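Hypothetical protein, IPT/TIG domain protein (Bacteroides ovatus, PDB 4HW6) is of unknown function but probably serves as an auxiliary carbohydrate- or nutrient-binding protein, built from an IPT/TIG domain joined to a six-bladed beta-propeller. Local coordinates at residues A399-P404 / R425-A430; T112-K117 / C415-D420. All coordinates share one frame; numbering follows the deposited sequence.

Interaction 1. Residues A399-P404 / R425-A430; sequences ALFNHP and RVRKIA
In the last blade of the beta-propeller, Arg427 reaches from strand 425-431 to the loop that leads into strand 404-410 and takes hold of the carbonyl oxygen of Leu400. Its grip is end-on, two nitrogens on one atom: Arg427 NH1 lies 2.9 Å from Leu400 O with a fairly straight bond (163°), while Arg427 NH2, 3.3 Å from Leu400 O, makes a more bent one. The oxygen sits almost exactly in the guanidinium plane, though both donors are tilted from the plane of the carbonyl. The arginine gets there by folding its chain at chi2 (-72°) and again at chi3. Segment 399-404 here follows the short strand 393-394 and brings the chain back to the opposite edge of the sheet. Phe401, the next loop residue, slants past the arginine, with CE1 over one guanidinium face toward its rim and the two planes 49° apart; Phe401 CD1 is 3.5 Å from Arg427 NH1. Farther along the ring, Phe401 CZ meets Ile429 CD1 at 4.4 Å, and both side chains also touch strand 375-380 of the preceding blade. Salt bridges from NH1 to Asp420 and from NH2 to Asp392 fix the buried guanidinium. A leucine in place of Arg427 would probably leave the Leu400 carbonyl without these two donors and both aspartates without their cationic mate.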
loop_
_atom_site.group_PDB
_atom_site.type_symbol
_atom_site.label_atom_id
_atom_site.label_comp_id
_atom_site.label_asym_id
_atom_site.label_seq_id
_atom_site.Cartn_x
_atom_site.Cartn_y
_atom_site.Cartn_z
ATOM N N ALA A 399 7.403 -5.620 14.223
ATOM C CA ALA A 399 6.020 -5.667 13.792
ATOM C C ALA A 399 5.493 -7.088 13.673
ATOM O O ALA A 399 6.210 -8.010 13.215
ATOM C CB ALA A 399 5.839 -4.958 12.477
ATOM N N LEU A 400 4.222 -7.228 14.058
ATOM C CA LEU A 400 3.470 -8.478 13.969
ATOM C C LEU A 400 2.092 -8.215 13.389
ATOM O O LEU A 400 1.414 -7.230 13.752
ATOM C CB LEU A 400 3.324 -9.147 15.342
ATOM C CG LEU A 400 4.595 -9.793 15.873
ATOM C CD1 LEU A 400 4.473 -10.114 17.367
ATOM C CD2 LEU A 400 4.972 -11.047 15.058
ATOM N N PHE A 401 1.695 -9.110 12.496
ATOM C CA PHE A 401 0.385 -9.126 11.894
ATOM C C PHE A 401 -0.296 -10.431 12.289
ATOM O O PHE A 401 0.331 -11.354 12.803
ATOM C CB PHE A 401 0.473 -9.158 10.377
ATOM C CG PHE A 401 1.161 -7.951 9.761
ATOM C CD1 PHE A 401 0.481 -6.758 9.601
ATOM C CD2 PHE A 401 2.463 -8.044 9.305
ATOM C CE1 PHE A 401 1.102 -5.655 9.011
ATOM C CE2 PHE A 401 3.082 -6.952 8.714
ATOM C CZ PHE A 401 2.396 -5.758 8.572
ATOM N N ASN A 402 -1.566 -10.534 11.947
ATOM C CA ASN A 402 -2.315 -11.789 12.177
ATOM C C ASN A 402 -3.262 -11.977 11.014
ATOM O O ASN A 402 -4.353 -11.378 10.979
ATOM C CB ASN A 402 -3.083 -11.754 13.509
ATOM C CG ASN A 402 -3.628 -13.106 13.911
ATOM O OD1 ASN A 402 -3.607 -14.057 13.110
ATOM N ND2 ASN A 402 -4.087 -13.219 15.176
ATOM N N HIS A 403 -2.821 -12.794 10.069
ATOM C CA HIS A 403 -3.518 -13.036 8.802
ATOM C C HIS A 403 -3.651 -11.779 7.945
ATOM O O HIS A 403 -4.746 -11.366 7.543
ATOM C CB HIS A 403 -4.850 -13.739 9.055
ATOM C CG HIS A 403 -4.685 -15.127 9.555
ATOM N ND1 HIS A 403 -5.536 -15.693 10.475
ATOM C CD2 HIS A 403 -3.769 -16.081 9.254
ATOM C CE1 HIS A 403 -5.142 -16.934 10.728
ATOM N NE2 HIS A 403 -4.082 -17.199 9.989
ATOM N N PRO A 404 -2.505 -11.159 7.631
ATOM C CA PRO A 404 -2.572 -10.083 6.672
ATOM C C PRO A 404 -3.020 -10.635 5.332
ATOM O O PRO A 404 -2.466 -11.635 4.882
ATOM C CB PRO A 404 -1.126 -9.589 6.602
ATOM C CG PRO A 404 -0.287 -10.742 6.997
ATOM C CD PRO A 404 -1.127 -11.586 7.913
ATOM N N ARG A 425 -8.124 -4.770 11.719
ATOM C CA ARG A 425 -7.641 -3.424 11.514
ATOM C C ARG A 425 -7.005 -3.270 10.149
ATOM O O ARG A 425 -6.435 -4.234 9.607
ATOM C CB ARG A 425 -6.587 -3.089 12.572
ATOM C CG ARG A 425 -7.107 -2.921 13.996
ATOM C CD ARG A 425 -5.921 -3.089 14.915
ATOM N NE ARG A 425 -6.177 -2.885 16.327
ATOM C CZ ARG A 425 -6.251 -3.846 17.253
ATOM N NH1 ARG A 425 -6.213 -5.158 16.954
ATOM N NH2 ARG A 425 -6.409 -3.463 18.526
ATOM N N VAL A 426 -7.053 -2.039 9.639
ATOM C CA VAL A 426 -6.183 -1.613 8.546
ATOM C C VAL A 426 -4.887 -1.071 9.145
ATOM O O VAL A 426 -4.888 -0.099 9.915
ATOM C CB VAL A 426 -6.829 -0.528 7.661
ATOM C CG1 VAL A 426 -5.888 -0.154 6.525
ATOM C CG2 VAL A 426 -8.167 -0.999 7.109
ATOM N N ARG A 427 -3.785 -1.701 8.782
ATOM C CA ARG A 427 -2.459 -1.293 9.209
ATOM C C ARG A 427 -1.854 -0.432 8.088
ATOM O O ARG A 427 -2.277 -0.505 6.926
ATOM C CB ARG A 427 -1.573 -2.506 9.471
ATOM C CG ARG A 427 -2.152 -3.574 10.392
ATOM C CD ARG A 427 -2.219 -3.146 11.841
ATOM N NE ARG A 427 -0.922 -3.109 12.516
ATOM C CZ ARG A 427 -0.184 -4.165 12.867
ATOM N NH1 ARG A 427 -0.588 -5.394 12.681
ATOM N NH2 ARG A 427 0.968 -3.976 13.471
ATOM N N LYS A 428 -0.910 0.415 8.459
ATOM C CA LYS A 428 -0.193 1.256 7.501
ATOM C C LYS A 428 1.302 0.966 7.561
ATOM O O LYS A 428 1.857 0.758 8.639
ATOM C CB LYS A 428 -0.481 2.712 7.803
ATOM C CG LYS A 428 0.212 3.745 6.923
ATOM C CD LYS A 428 -0.339 5.118 7.326
ATOM C CE LYS A 428 0.498 6.271 6.856
ATOM N NZ LYS A 428 -0.112 7.551 7.361
ATOM N N ILE A 429 1.944 0.919 6.394
ATOM C CA ILE A 429 3.411 0.858 6.334
ATOM C C ILE A 429 3.884 2.137 5.654
ATOM O O ILE A 429 3.518 2.407 4.512
ATOM C CB ILE A 429 3.946 -0.384 5.576
ATOM C CG1 ILE A 429 3.409 -1.689 6.185
ATOM C CG2 ILE A 429 5.480 -0.365 5.585
ATOM C CD1 ILE A 429 3.841 -2.950 5.446
ATOM N N ALA A 430 4.687 2.925 6.355
ATOM C CA ALA A 430 5.127 4.227 5.879
ATOM C C ALA A 430 6.351 4.632 6.687
ATOM O O ALA A 430 6.670 3.997 7.707
ATOM C CB ALA A 430 4.022 5.286 6.087
#

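Interaction 2. Residues T112-K117 / C415-D420; sequences TTFLGK and CFYIGD
The Phe114 ring is covered on both faces: Tyr417 CE1 lies 3.7 Å above its plane on one side, and Leu115 CG sits at the same height on the other, each offset toward the rim. A third aromatic ring, Phe132, meets Phe114 edge-to-face. Against Tyr417 there is little overlap. The two planes are near parallel, 22° apart, but the rings are slid well past each other, and their centroids stand 5.0 Å apart. The touching is therefore done by one side of each ring. Phe114 CD2 comes to 3.7 Å from Tyr417 CD1, and Phe114 CE2 follows at 3.9 Å from Tyr417 CE1. With CG of Phe114 anti to the backbone N (chi1 176°), the ring extends over the sheet to meet the tyrosine.

These residues are not on neighbouring strands: strand 425-431 runs between 109-115 and 415-420, and the two rings meet across it. Strand 109-115, from the start of the propeller sequence, thus joins the same sheet as the last three long strands of the chain, the arrangement by which many propellers close their ring. Where it pairs with strand 425-431 there is a classic beta bulge, Phe114 and Leu115 both facing Val426. The Val426 side chain in turn touches Tyr417. Leu115 also packs on Phe132 and Phe138, in the loop after strand 130-131. Beyond the apolar contact, the Tyr417 hydroxyl hydrogen-bonds to OD2 of Asp410, at the end of strand 404-410.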
loop_
_atom_site.group_PDB
_atom_site.type_symbol
_atom_site.label_atom_id
_atom_site.label_comp_id
_atom_site.label_asym_id
_atom_site.label_seq_id
_atom_site.Cartn_x
_atom_site.Cartn_y
_atom_site.Cartn_z
ATOM N N THR A 112 2.135 0.945 11.418
ATOM C CA THR A 112 1.267 1.640 12.355
ATOM C C THR A 112 -0.184 1.135 12.160
ATOM O O THR A 112 -0.460 0.372 11.230
ATOM C CB THR A 112 1.300 3.168 12.192
ATOM O OG1 THR A 112 1.052 3.534 10.827
ATOM C CG2 THR A 112 2.624 3.732 12.653
ATOM N N THR A 113 -1.089 1.555 13.037
ATOM C CA THR A 113 -2.508 1.227 12.887
ATOM C C THR A 113 -3.265 2.445 12.370
ATOM O O THR A 113 -3.228 3.496 12.990
ATOM C CB THR A 113 -3.098 0.708 14.213
ATOM O OG1 THR A 113 -2.355 -0.465 14.605
ATOM C CG2 THR A 113 -4.589 0.374 14.053
ATOM N N PHE A 114 -3.925 2.282 11.221
ATOM C CA PHE A 114 -4.626 3.350 10.529
ATOM C C PHE A 114 -6.119 3.402 10.889
ATOM O O PHE A 114 -6.630 4.458 11.280
ATOM C CB PHE A 114 -4.418 3.175 9.019
ATOM C CG PHE A 114 -5.164 4.167 8.160
ATOM C CD1 PHE A 114 -5.149 5.517 8.452
ATOM C CD2 PHE A 114 -5.853 3.733 7.041
ATOM C CE1 PHE A 114 -5.853 6.422 7.658
ATOM C CE2 PHE A 114 -6.541 4.629 6.243
ATOM C CZ PHE A 114 -6.544 5.962 6.558
ATOM N N LEU A 115 -6.808 2.268 10.786
ATOM C CA LEU A 115 -8.236 2.223 11.103
ATOM C C LEU A 115 -8.608 0.965 11.863
ATOM O O LEU A 115 -8.045 -0.120 11.622
ATOM C CB LEU A 115 -9.076 2.275 9.829
ATOM C CG LEU A 115 -8.991 3.522 8.957
ATOM C CD1 LEU A 115 -9.512 3.215 7.562
ATOM C CD2 LEU A 115 -9.756 4.683 9.596
ATOM N N GLY A 116 -9.592 1.128 12.750
ATOM C CA GLY A 116 -10.161 0.030 13.519
ATOM C C GLY A 116 -9.737 0.077 14.962
ATOM O O GLY A 116 -8.541 0.264 15.255
ATOM N N LYS A 117 -10.709 -0.115 15.867
ATOM C CA LYS A 117 -10.448 -0.118 17.307
ATOM C C LYS A 117 -11.259 -1.244 17.930
ATOM O O LYS A 117 -12.389 -1.492 17.530
ATOM C CB LYS A 117 -10.843 1.219 17.931
ATOM C CG LYS A 117 -10.027 2.391 17.384
ATOM C CD LYS A 117 -10.562 3.702 17.934
ATOM C CE LYS A 117 -9.691 4.891 17.555
ATOM N NZ LYS A 117 -10.230 6.128 18.183
ATOM N N CYS A 415 2.356 5.327 1.054
ATOM C CA CYS A 415 2.243 4.335 2.130
ATOM C C CYS A 415 1.456 3.141 1.656
ATOM O O CYS A 415 0.683 3.243 0.698
ATOM C CB CYS A 415 1.575 4.973 3.357
ATOM S SG CYS A 415 -0.105 5.592 3.055
ATOM N N PHE A 416 1.680 1.994 2.296
ATOM C CA PHE A 416 0.846 0.832 2.098
ATOM C C PHE A 416 -0.282 0.800 3.140
ATOM O O PHE A 416 -0.069 1.192 4.303
ATOM C CB PHE A 416 1.630 -0.459 2.296
ATOM C CG PHE A 416 2.654 -0.734 1.238
ATOM C CD1 PHE A 416 3.942 -0.278 1.377
ATOM C CD2 PHE A 416 2.320 -1.472 0.111
ATOM C CE1 PHE A 416 4.898 -0.542 0.412
ATOM C CE2 PHE A 416 3.281 -1.734 -0.867
ATOM C CZ PHE A 416 4.553 -1.277 -0.707
ATOM N N TYR A 417 -1.437 0.267 2.744
ATOM C CA TYR A 417 -2.488 -0.159 3.689
ATOM C C TYR A 417 -2.556 -1.679 3.615
ATOM O O TYR A 417 -2.542 -2.252 2.517
ATOM C CB TYR A 417 -3.869 0.464 3.388
ATOM C CG TYR A 417 -3.792 1.960 3.324
ATOM C CD1 TYR A 417 -3.377 2.701 4.427
ATOM C CD2 TYR A 417 -4.090 2.636 2.148
ATOM C CE1 TYR A 417 -3.228 4.070 4.343
ATOM C CE2 TYR A 417 -3.966 4.002 2.062
ATOM C CZ TYR A 417 -3.546 4.718 3.160
ATOM O OH TYR A 417 -3.395 6.076 3.043
ATOM N N ILE A 418 -2.595 -2.321 4.776
ATOM C CA ILE A 418 -2.673 -3.761 4.903
ATOM C C ILE A 418 -3.934 -4.131 5.669
ATOM O O ILE A 418 -4.155 -3.626 6.778
ATOM C CB ILE A 418 -1.484 -4.326 5.713
ATOM C CG1 ILE A 418 -0.138 -3.825 5.140
ATOM C CG2 ILE A 418 -1.560 -5.865 5.784
ATOM C CD1 ILE A 418 0.164 -4.294 3.734
ATOM N N GLY A 419 -4.749 -5.007 5.085
ATOM C CA GLY A 419 -5.914 -5.544 5.761
ATOM C C GLY A 419 -5.474 -6.710 6.603
ATOM O O GLY A 419 -5.226 -7.824 6.101
ATOM N N ASP A 420 -5.359 -6.443 7.893
ATOM C CA ASP A 420 -4.803 -7.377 8.857
ATOM C C ASP A 420 -5.985 -8.084 9.518
ATOM O O ASP A 420 -6.463 -7.689 10.581
ATOM C CB ASP A 420 -3.958 -6.573 9.828
ATOM C CG ASP A 420 -3.108 -7.422 10.741
ATOM O OD1 ASP A 420 -2.896 -8.594 10.427
ATOM O OD2 ASP A 420 -2.579 -6.851 11.733
#

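In the fold
Interactions 1 and 2 belong to one antiparallel sheet, with their centres about 6 Å apart, and they touch because the strand that carries Arg427 is the middle one of the three. The tightest join is the salt bridge Arg427 NH1 to Asp420 OD2, at 2.6 Å; the same carboxylate packs by OD1 at 3.4 Å against Phe401 CB and accepts the backbone N-H of Asn402, tying segment 399-404 to strand 415-420. On the other flank, Lys428 O and Thr112 N, 2.8 Å apart, make a probable hydrogen bond. Ile429 O packs at 3.4 Å on Cys415 CB, bringing the strand of interaction 1 against strand 415-420 of interaction 2.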